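Local atomic coordinates of protein Dok-7 (Mus musculus, PDB entry 3ML4), a protein that acts as a cytoplasmic adaptor that dimerises, binds the receptor kinase MuSK and membrane phosphoinositides, and activates MuSK in the making of neuromuscular synapses. Residues L69-P74 with V115-V120; L73-L78 with R146-T151. All coordinates share one frame; numbering follows the deposited sequence.

Both contacts join the PH part of Dok-7 to its IRS-type PTB part, and both start from the same piece of chain: strand 59-71 and the turn that follows it. Contact 1 lies deeper, its centre about 7 Å from the centre of the chain, where an arginine of the first PTB strand reaches the strand end. Contact 2 lies about 14 Å from that centre and is an apolar surface contact. The two centres are about 11 Å apart. The ranges share Leu73 and Pro74, which make no contact with 115-120 but pack on 146-151. Together they form two successive steps of one interdomain seam, mainly polar first and apolar second.

Contact 1 (L69-P74 with V115-V120)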
ATOM      1  N   LEU B  69      14.076  -5.999   5.635  1.00 27.67           N
ATOM      2  CA  LEU B  69      14.281  -7.282   6.288  1.00 27.37           C
ATOM      3  C   LEU B  69      15.718  -7.749   6.137  1.00 27.17           C
ATOM      4  O   LEU B  69      16.372  -7.457   5.138  1.00 27.04           O
ATOM      5  CB  LEU B  69      13.331  -8.326   5.715  1.00 27.36           C
ATOM      6  CG  LEU B  69      11.974  -8.412   6.410  1.00 28.07           C
ATOM      7  CD1 LEU B  69      10.967  -7.475   5.766  1.00 29.10           C
ATOM      8  CD2 LEU B  69      11.477  -9.834   6.349  1.00 29.16           C
ATOM      9  N   GLU B  70      16.193  -8.494   7.128  1.00 27.22           N
ATOM     10  CA  GLU B  70      17.574  -8.972   7.164  1.00 27.37           C
ATOM     11  C   GLU B  70      17.638 -10.220   8.057  1.00 27.16           C
ATOM     12  O   GLU B  70      17.454 -10.118   9.271  1.00 27.25           O
ATOM     13  CB  GLU B  70      18.493  -7.840   7.663  1.00 27.48           C
ATOM     14  CG  GLU B  70      19.844  -8.248   8.229  1.00 28.41           C
ATOM     15  CD  GLU B  70      20.962  -8.213   7.223  1.00 29.21           C
ATOM     16  OE1 GLU B  70      21.320  -7.109   6.775  1.00 29.79           O
ATOM     17  OE2 GLU B  70      21.501  -9.290   6.898  1.00 30.68           O
ATOM     18  N   PRO B  71      17.849 -11.405   7.448  1.00 27.03           N
ATOM     19  CA  PRO B  71      17.972 -12.689   8.143  1.00 27.17           C
ATOM     20  C   PRO B  71      19.395 -13.072   8.536  1.00 27.37           C
ATOM     21  O   PRO B  71      20.350 -12.517   8.009  1.00 27.51           O
ATOM     22  CB  PRO B  71      17.462 -13.683   7.100  1.00 27.28           C
ATOM     23  CG  PRO B  71      17.864 -13.072   5.786  1.00 26.89           C
ATOM     24  CD  PRO B  71      17.922 -11.573   5.985  1.00 27.00           C
ATOM     25  N   ALA B  72      19.510 -14.023   9.463  1.00 27.96           N
ATOM     26  CA  ALA B  72      20.784 -14.649   9.880  1.00 28.26           C
ATOM     27  C   ALA B  72      21.792 -13.697  10.527  1.00 28.42           C
ATOM     28  O   ALA B  72      22.987 -13.717  10.207  1.00 28.68           O
ATOM     29  CB  ALA B  72      21.423 -15.451   8.730  1.00 28.08           C
ATOM     30  N   LEU B  73      21.293 -12.866  11.435  1.00 28.56           N
ATOM     31  CA  LEU B  73      22.133 -12.066  12.312  1.00 28.70           C
ATOM     32  C   LEU B  73      22.152 -12.751  13.669  1.00 28.95           C
ATOM     33  O   LEU B  73      21.099 -13.104  14.188  1.00 28.91           O
ATOM     34  CB  LEU B  73      21.567 -10.653  12.480  1.00 28.67           C
ATOM     35  CG  LEU B  73      21.503  -9.656  11.317  1.00 28.51           C
ATOM     36  CD1 LEU B  73      20.642  -8.464  11.707  1.00 28.42           C
ATOM     37  CD2 LEU B  73      22.881  -9.190  10.839  1.00 28.72           C
ATOM     38  N   PRO B  74      23.349 -12.960  14.246  1.00 29.18           N
ATOM     39  CA  PRO B  74      23.442 -13.533  15.587  1.00 29.22           C
ATOM     40  C   PRO B  74      22.902 -12.570  16.642  1.00 29.29           C
ATOM     41  O   PRO B  74      23.219 -11.378  16.612  1.00 29.34           O
ATOM     42  CB  PRO B  74      24.946 -13.753  15.774  1.00 29.36           C
ATOM     43  CG  PRO B  74      25.533 -13.681  14.381  1.00 29.42           C
ATOM     44  CD  PRO B  74      24.678 -12.697  13.672  1.00 29.26           C
ATOM     45  N   VAL B 115      11.122  -4.887  -1.646  1.00 26.73           N
ATOM     46  CA  VAL B 115      12.002  -4.805  -0.480  1.00 26.79           C
ATOM     47  C   VAL B 115      13.260  -5.646  -0.692  1.00 26.94           C
ATOM     48  O   VAL B 115      13.215  -6.879  -0.756  1.00 26.59           O
ATOM     49  CB  VAL B 115      11.253  -5.091   0.876  1.00 27.05           C
ATOM     50  CG1 VAL B 115      10.034  -5.968   0.671  1.00 26.91           C
ATOM     51  CG2 VAL B 115      12.184  -5.663   1.957  1.00 26.39           C
ATOM     52  N   HIS B 116      14.375  -4.929  -0.817  1.00 27.08           N
ATOM     53  CA  HIS B 116      15.661  -5.476  -1.225  1.00 27.08           C
ATOM     54  C   HIS B 116      16.736  -5.000  -0.258  1.00 26.89           C
ATOM     55  O   HIS B 116      16.594  -3.947   0.369  1.00 27.03           O
ATOM     56  CB  HIS B 116      16.011  -4.981  -2.630  1.00 27.26           C
ATOM     57  CG  HIS B 116      14.995  -5.333  -3.674  1.00 28.06           C
ATOM     58  ND1 HIS B 116      15.245  -6.252  -4.674  1.00 28.68           N
ATOM     59  CD2 HIS B 116      13.736  -4.882  -3.884  1.00 27.99           C
ATOM     60  CE1 HIS B 116      14.180  -6.357  -5.446  1.00 28.35           C
ATOM     61  NE2 HIS B 116      13.250  -5.536  -4.990  1.00 28.34           N
ATOM     62  N   ARG B 117      17.813  -5.768  -0.138  1.00 26.51           N
ATOM     63  CA  ARG B 117      18.907  -5.380   0.729  1.00 26.39           C
ATOM     64  C   ARG B 117      20.245  -5.724   0.090  1.00 26.16           C
ATOM     65  O   ARG B 117      20.381  -6.755  -0.570  1.00 26.04           O
ATOM     66  CB  ARG B 117      18.762  -6.037   2.108  1.00 26.63           C
ATOM     67  CG  ARG B 117      19.460  -7.374   2.245  1.00 27.40           C
ATOM     68  CD  ARG B 117      19.152  -8.059   3.547  1.00 29.36           C
ATOM     69  NE  ARG B 117      18.249  -9.179   3.323  1.00 31.05           N
ATOM     70  CZ  ARG B 117      18.646 -10.389   2.950  1.00 32.56           C
ATOM     71  NH1 ARG B 117      19.943 -10.639   2.778  1.00 33.41           N
ATOM     72  NH2 ARG B 117      17.747 -11.352   2.752  1.00 32.65           N
ATOM     73  N   PHE B 118      21.226  -4.849   0.286  1.00 26.09           N
ATOM     74  CA  PHE B 118      22.575  -5.052  -0.237  1.00 25.94           C
ATOM     75  C   PHE B 118      23.602  -4.750   0.841  1.00 26.08           C
ATOM     76  O   PHE B 118      23.591  -3.660   1.424  1.00 26.02           O
ATOM     77  CB  PHE B 118      22.832  -4.136  -1.431  1.00 25.93           C
ATOM     78  CG  PHE B 118      21.804  -4.242  -2.528  1.00 26.21           C
ATOM     79  CD1 PHE B 118      22.052  -5.013  -3.655  1.00 25.82           C
ATOM     80  CD2 PHE B 118      20.594  -3.547  -2.443  1.00 25.97           C
ATOM     81  CE1 PHE B 118      21.108  -5.103  -4.682  1.00 25.72           C
ATOM     82  CE2 PHE B 118      19.651  -3.636  -3.455  1.00 25.89           C
ATOM     83  CZ  PHE B 118      19.912  -4.414  -4.581  1.00 26.08           C
ATOM     84  N   HIS B 119      24.477  -5.720   1.118  1.00 26.32           N
ATOM     85  CA  HIS B 119      25.597  -5.519   2.037  1.00 26.19           C
ATOM     86  C   HIS B 119      26.597  -4.535   1.428  1.00 25.77           C
ATOM     87  O   HIS B 119      27.172  -4.793   0.366  1.00 25.76           O
ATOM     88  CB  HIS B 119      26.296  -6.843   2.354  1.00 26.61           C
ATOM     89  CG  HIS B 119      25.491  -7.777   3.209  1.00 28.40           C
ATOM     90  ND1 HIS B 119      25.271  -9.098   2.876  1.00 29.85           N
ATOM     91  CD2 HIS B 119      24.821  -7.568   4.370  1.00 29.16           C
ATOM     92  CE1 HIS B 119      24.526  -9.670   3.807  1.00 29.93           C
ATOM     93  NE2 HIS B 119      24.236  -8.762   4.722  1.00 30.16           N
ATOM     94  N   VAL B 120      26.788  -3.404   2.102  1.00 25.46           N
ATOM     95  CA  VAL B 120      27.676  -2.336   1.627  1.00 25.19           C
ATOM     96  C   VAL B 120      28.654  -1.842   2.707  1.00 25.14           C
ATOM     97  O   VAL B 120      28.506  -2.151   3.893  1.00 25.25           O
ATOM     98  CB  VAL B 120      26.874  -1.110   1.086  1.00 25.36           C
ATOM     99  CG1 VAL B 120      25.888  -1.530  -0.020  1.00 24.82           C
ATOM    100  CG2 VAL B 120      26.152  -0.378   2.224  1.00 24.99           C
TER
HETATM  101  O   HOH W   1      15.410  -5.411   2.946  1.00 10.78           O
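Arg117 carries the closely packed part of this contact: its guanidinium lies against Pro71 and the backbone of Leu69. Pro71 CD sits over one face of the planar group, toward its rim and 3.2 Å from Arg117 NH2. Leu69 O lies at the edge instead, near the plane, and accepts a weak hydrogen bond from Arg117 NE (3.1 Å, N-H...O angle 123°). The arginine chain runs extended through chi2 and bends at chi3, which turns the guanidinium against the proline ring. Asp105 of helix 98-112 lies near NH2 as a long, weak ion partner, while Arg109 NH1 of the same helix comes close to NE and also makes a weak hydrogen bond to Leu69 O. Replacing Arg117 by an alanine takes away the flat group against Pro71 and would probably leave Leu69 O without its NE donor and open a gap beside the proline.

Packing is looser on the inner side, where Leu69 CD1 meets Val115 CG2 at 4.4 Å; the leucine also packs on Ile108 and Leu112. Here a water spans the backbones, accepting from Leu69 N (3.1 Å) and donating weakly to His116 O.

The other loose part, at His119, faces solvent. Glu70, itself buried, has a bend at chi2, and its OE2 comes to the edge of the imidazole, 3.5 Å from His119 NE2, with carboxylate and ring planes 26° apart. Glu70 OE2 stays 4.6 Å from Arg117 NH1, so the charges probably attract without touching.

The strands cross at -55° with no backbone hydrogen bond between them: one belongs to the PH sheet, the other is the PTB domain's first strand in sequence and a central strand of its sheet, an interdomain interface between two PH-superfamily folds.

Contact 2 (L73-L78 with R146-T151); sequences LPYEGL and RDIPPT
Ile148 wedges between Leu73, Pro74 and Tyr75, and its two branches divide the work. With CG1 anti to the carbonyl carbon (chi1 -61°), the longer branch lies against Leu73, where Ile148 CD1 comes 3.7 Å from Leu73 CD2. Its end also meets Pro74, whose ring is crossed at about a right angle. The CG2 methyl of Ile148 lies by the Tyr75 ring, 3.7 Å from Tyr75 CD1, the tyrosine and isoleucine chains sliding past each other in opposite directions.

The prolines extend this apolar patch. Leu73 CD1 meets the Pro150 ring at CG, 3.6 Å away. Tyr75 CE1 lies 4.0 Å from Pro149 CD; the ring is carried there by CG standing anti to the backbone N (chi1 -180°). A cis peptide bond precedes Pro149. Met92 of strand 90-94 also touches Tyr75, Pro149 and Pro150.

Polar bonds stay within each loop, and no hydrogen bond crosses. Tyr75 and Leu78 exchange a reciprocal pair of backbone bonds around a type I' turn, Tyr75 N to Leu78 O and Leu78 N to Tyr75 O both at 3.0 Å. Arg146 and Thr151 close the other loop in the same reciprocal way.

The arrangement is thus two beta-hairpin tips, one joining strands 59-71 and 81-86 of the PH sheet and one joining strands 141-146 and 151-157 of the PTB sheet, packed by apolar side chains across the interdomain seam.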
ATOM      1  N   LEU B  73      21.293 -12.866  11.435  1.00 28.56           N
ATOM      2  CA  LEU B  73      22.133 -12.066  12.312  1.00 28.70           C
ATOM      3  C   LEU B  73      22.152 -12.751  13.669  1.00 28.95           C
ATOM      4  O   LEU B  73      21.099 -13.104  14.188  1.00 28.91           O
ATOM      5  CB  LEU B  73      21.567 -10.653  12.480  1.00 28.67           C
ATOM      6  CG  LEU B  73      21.503  -9.656  11.317  1.00 28.51           C
ATOM      7  CD1 LEU B  73      20.642  -8.464  11.707  1.00 28.42           C
ATOM      8  CD2 LEU B  73      22.881  -9.190  10.839  1.00 28.72           C
ATOM      9  N   PRO B  74      23.349 -12.960  14.246  1.00 29.18           N
ATOM     10  CA  PRO B  74      23.442 -13.533  15.587  1.00 29.22           C
ATOM     11  C   PRO B  74      22.902 -12.570  16.642  1.00 29.29           C
ATOM     12  O   PRO B  74      23.219 -11.378  16.612  1.00 29.34           O
ATOM     13  CB  PRO B  74      24.946 -13.753  15.774  1.00 29.36           C
ATOM     14  CG  PRO B  74      25.533 -13.681  14.381  1.00 29.42           C
ATOM     15  CD  PRO B  74      24.678 -12.697  13.672  1.00 29.26           C
ATOM     16  N   TYR B  75      22.095 -13.091  17.563  1.00 29.23           N
ATOM     17  CA  TYR B  75      21.412 -12.271  18.549  1.00 29.19           C
ATOM     18  C   TYR B  75      20.887 -13.122  19.702  1.00 29.43           C
ATOM     19  O   TYR B  75      20.135 -14.079  19.485  1.00 29.42           O
ATOM     20  CB  TYR B  75      20.258 -11.520  17.879  1.00 29.34           C
ATOM     21  CG  TYR B  75      19.459 -10.613  18.794  1.00 29.48           C
ATOM     22  CD1 TYR B  75      19.969  -9.385  19.211  1.00 28.56           C
ATOM     23  CD2 TYR B  75      18.183 -10.976  19.221  1.00 29.78           C
ATOM     24  CE1 TYR B  75      19.241  -8.553  20.040  1.00 28.86           C
ATOM     25  CE2 TYR B  75      17.443 -10.143  20.055  1.00 29.91           C
ATOM     26  CZ  TYR B  75      17.979  -8.936  20.460  1.00 29.59           C
ATOM     27  OH  TYR B  75      17.253  -8.103  21.283  1.00 29.88           O
ATOM     28  N   GLU B  76      21.300 -12.768  20.920  1.00 29.60           N
ATOM     29  CA  GLU B  76      20.821 -13.402  22.163  1.00 29.89           C
ATOM     30  C   GLU B  76      20.872 -14.934  22.157  1.00 29.84           C
ATOM     31  O   GLU B  76      19.938 -15.600  22.614  1.00 29.76           O
ATOM     32  CB  GLU B  76      19.401 -12.919  22.507  1.00 30.05           C
ATOM     33  CG  GLU B  76      19.270 -11.422  22.747  1.00 30.85           C
ATOM     34  CD  GLU B  76      19.932 -10.954  24.035  1.00 32.44           C
ATOM     35  OE1 GLU B  76      20.062 -11.762  24.985  1.00 33.15           O
ATOM     36  OE2 GLU B  76      20.315  -9.765  24.095  1.00 32.85           O
ATOM     37  N   GLY B  77      21.961 -15.483  21.624  1.00 29.95           N
ATOM     38  CA  GLY B  77      22.191 -16.923  21.622  1.00 29.97           C
ATOM     39  C   GLY B  77      21.599 -17.655  20.435  1.00 30.25           C
ATOM     40  O   GLY B  77      21.741 -18.871  20.320  1.00 30.30           O
ATOM     41  N   LEU B  78      20.933 -16.924  19.546  1.00 30.64           N
ATOM     42  CA  LEU B  78      20.311 -17.539  18.367  1.00 30.62           C
ATOM     43  C   LEU B  78      21.001 -17.116  17.078  1.00 30.59           C
ATOM     44  O   LEU B  78      21.567 -16.017  17.004  1.00 30.80           O
ATOM     45  CB  LEU B  78      18.807 -17.240  18.319  1.00 30.66           C
ATOM     46  CG  LEU B  78      17.873 -18.230  19.044  1.00 31.06           C
ATOM     47  CD1 LEU B  78      17.895 -18.033  20.548  1.00 31.34           C
ATOM     48  CD2 LEU B  78      16.443 -18.124  18.529  1.00 30.59           C
ATOM     49  N   ARG B 146      22.602  -0.583  10.434  1.00 28.04           N
ATOM     50  CA  ARG B 146      23.823  -1.058  11.077  1.00 28.56           C
ATOM     51  C   ARG B 146      23.527  -1.815  12.351  1.00 28.62           C
ATOM     52  O   ARG B 146      22.482  -1.615  12.980  1.00 28.30           O
ATOM     53  CB  ARG B 146      24.693   0.125  11.488  1.00 28.77           C
ATOM     54  CG  ARG B 146      25.806   0.464  10.557  1.00 30.20           C
ATOM     55  CD  ARG B 146      26.660   1.559  11.171  1.00 31.97           C
ATOM     56  NE  ARG B 146      27.630   1.018  12.116  1.00 33.54           N
ATOM     57  CZ  ARG B 146      28.863   0.649  11.792  1.00 34.11           C
ATOM     58  NH1 ARG B 146      29.288   0.763  10.539  1.00 34.93           N
ATOM     59  NH2 ARG B 146      29.672   0.166  12.722  1.00 34.01           N
ATOM     60  N   ASP B 147      24.496  -2.641  12.741  1.00 28.82           N
ATOM     61  CA  ASP B 147      24.529  -3.322  14.038  1.00 29.20           C
ATOM     62  C   ASP B 147      23.471  -4.410  14.201  1.00 29.44           C
ATOM     63  O   ASP B 147      22.622  -4.629  13.332  1.00 29.60           O
ATOM     64  CB  ASP B 147      24.445  -2.331  15.219  1.00 29.10           C
ATOM     65  CG  ASP B 147      25.320  -1.096  15.035  1.00 29.24           C
ATOM     66  OD1 ASP B 147      26.304  -1.151  14.266  1.00 30.11           O
ATOM     67  OD2 ASP B 147      25.018  -0.061  15.669  1.00 29.59           O
ATOM     68  N   ILE B 148      23.570  -5.114  15.322  1.00 29.73           N
ATOM     69  CA  ILE B 148      22.553  -6.042  15.758  1.00 29.96           C
ATOM     70  C   ILE B 148      22.207  -5.612  17.177  1.00 30.11           C
ATOM     71  O   ILE B 148      23.108  -5.482  18.002  1.00 30.17           O
ATOM     72  CB  ILE B 148      23.048  -7.503  15.714  1.00 29.89           C
ATOM     73  CG1 ILE B 148      23.427  -7.892  14.278  1.00 29.75           C
ATOM     74  CG2 ILE B 148      21.973  -8.442  16.249  1.00 29.72           C
ATOM     75  CD1 ILE B 148      24.457  -9.012  14.170  1.00 29.33           C
ATOM     76  N   PRO B 149      20.917  -5.324  17.446  1.00 30.33           N
ATOM     77  CA  PRO B 149      19.822  -5.329  16.464  1.00 30.60           C
ATOM     78  C   PRO B 149      19.897  -4.100  15.551  1.00 30.65           C
ATOM     79  O   PRO B 149      20.253  -3.023  16.019  1.00 30.59           O
ATOM     80  CB  PRO B 149      18.559  -5.290  17.338  1.00 30.57           C
ATOM     81  CG  PRO B 149      18.984  -4.622  18.599  1.00 30.60           C
ATOM     82  CD  PRO B 149      20.454  -4.940  18.795  1.00 30.29           C
ATOM     83  N   PRO B 150      19.575  -4.263  14.251  1.00 30.95           N
ATOM     84  CA  PRO B 150      19.746  -3.170  13.287  1.00 31.27           C
ATOM     85  C   PRO B 150      19.021  -1.884  13.674  1.00 31.63           C
ATOM     86  O   PRO B 150      17.859  -1.922  14.080  1.00 31.51           O
ATOM     87  CB  PRO B 150      19.162  -3.744  11.993  1.00 31.14           C
ATOM     88  CG  PRO B 150      19.258  -5.207  12.154  1.00 30.91           C
ATOM     89  CD  PRO B 150      19.035  -5.472  13.607  1.00 30.89           C
ATOM     90  N   THR B 151      19.729  -0.764  13.567  1.00 32.28           N
ATOM     91  CA  THR B 151      19.143   0.561  13.763  1.00 33.04           C
ATOM     92  C   THR B 151      19.346   1.408  12.513  1.00 33.32           C
ATOM     93  O   THR B 151      20.355   1.277  11.825  1.00 33.36           O
ATOM     94  CB  THR B 151      19.740   1.300  14.986  1.00 32.91           C
ATOM     95  OG1 THR B 151      21.157   1.427  14.828  1.00 33.59           O
ATOM     96  CG2 THR B 151      19.441   0.552  16.278  1.00 32.86           C
TER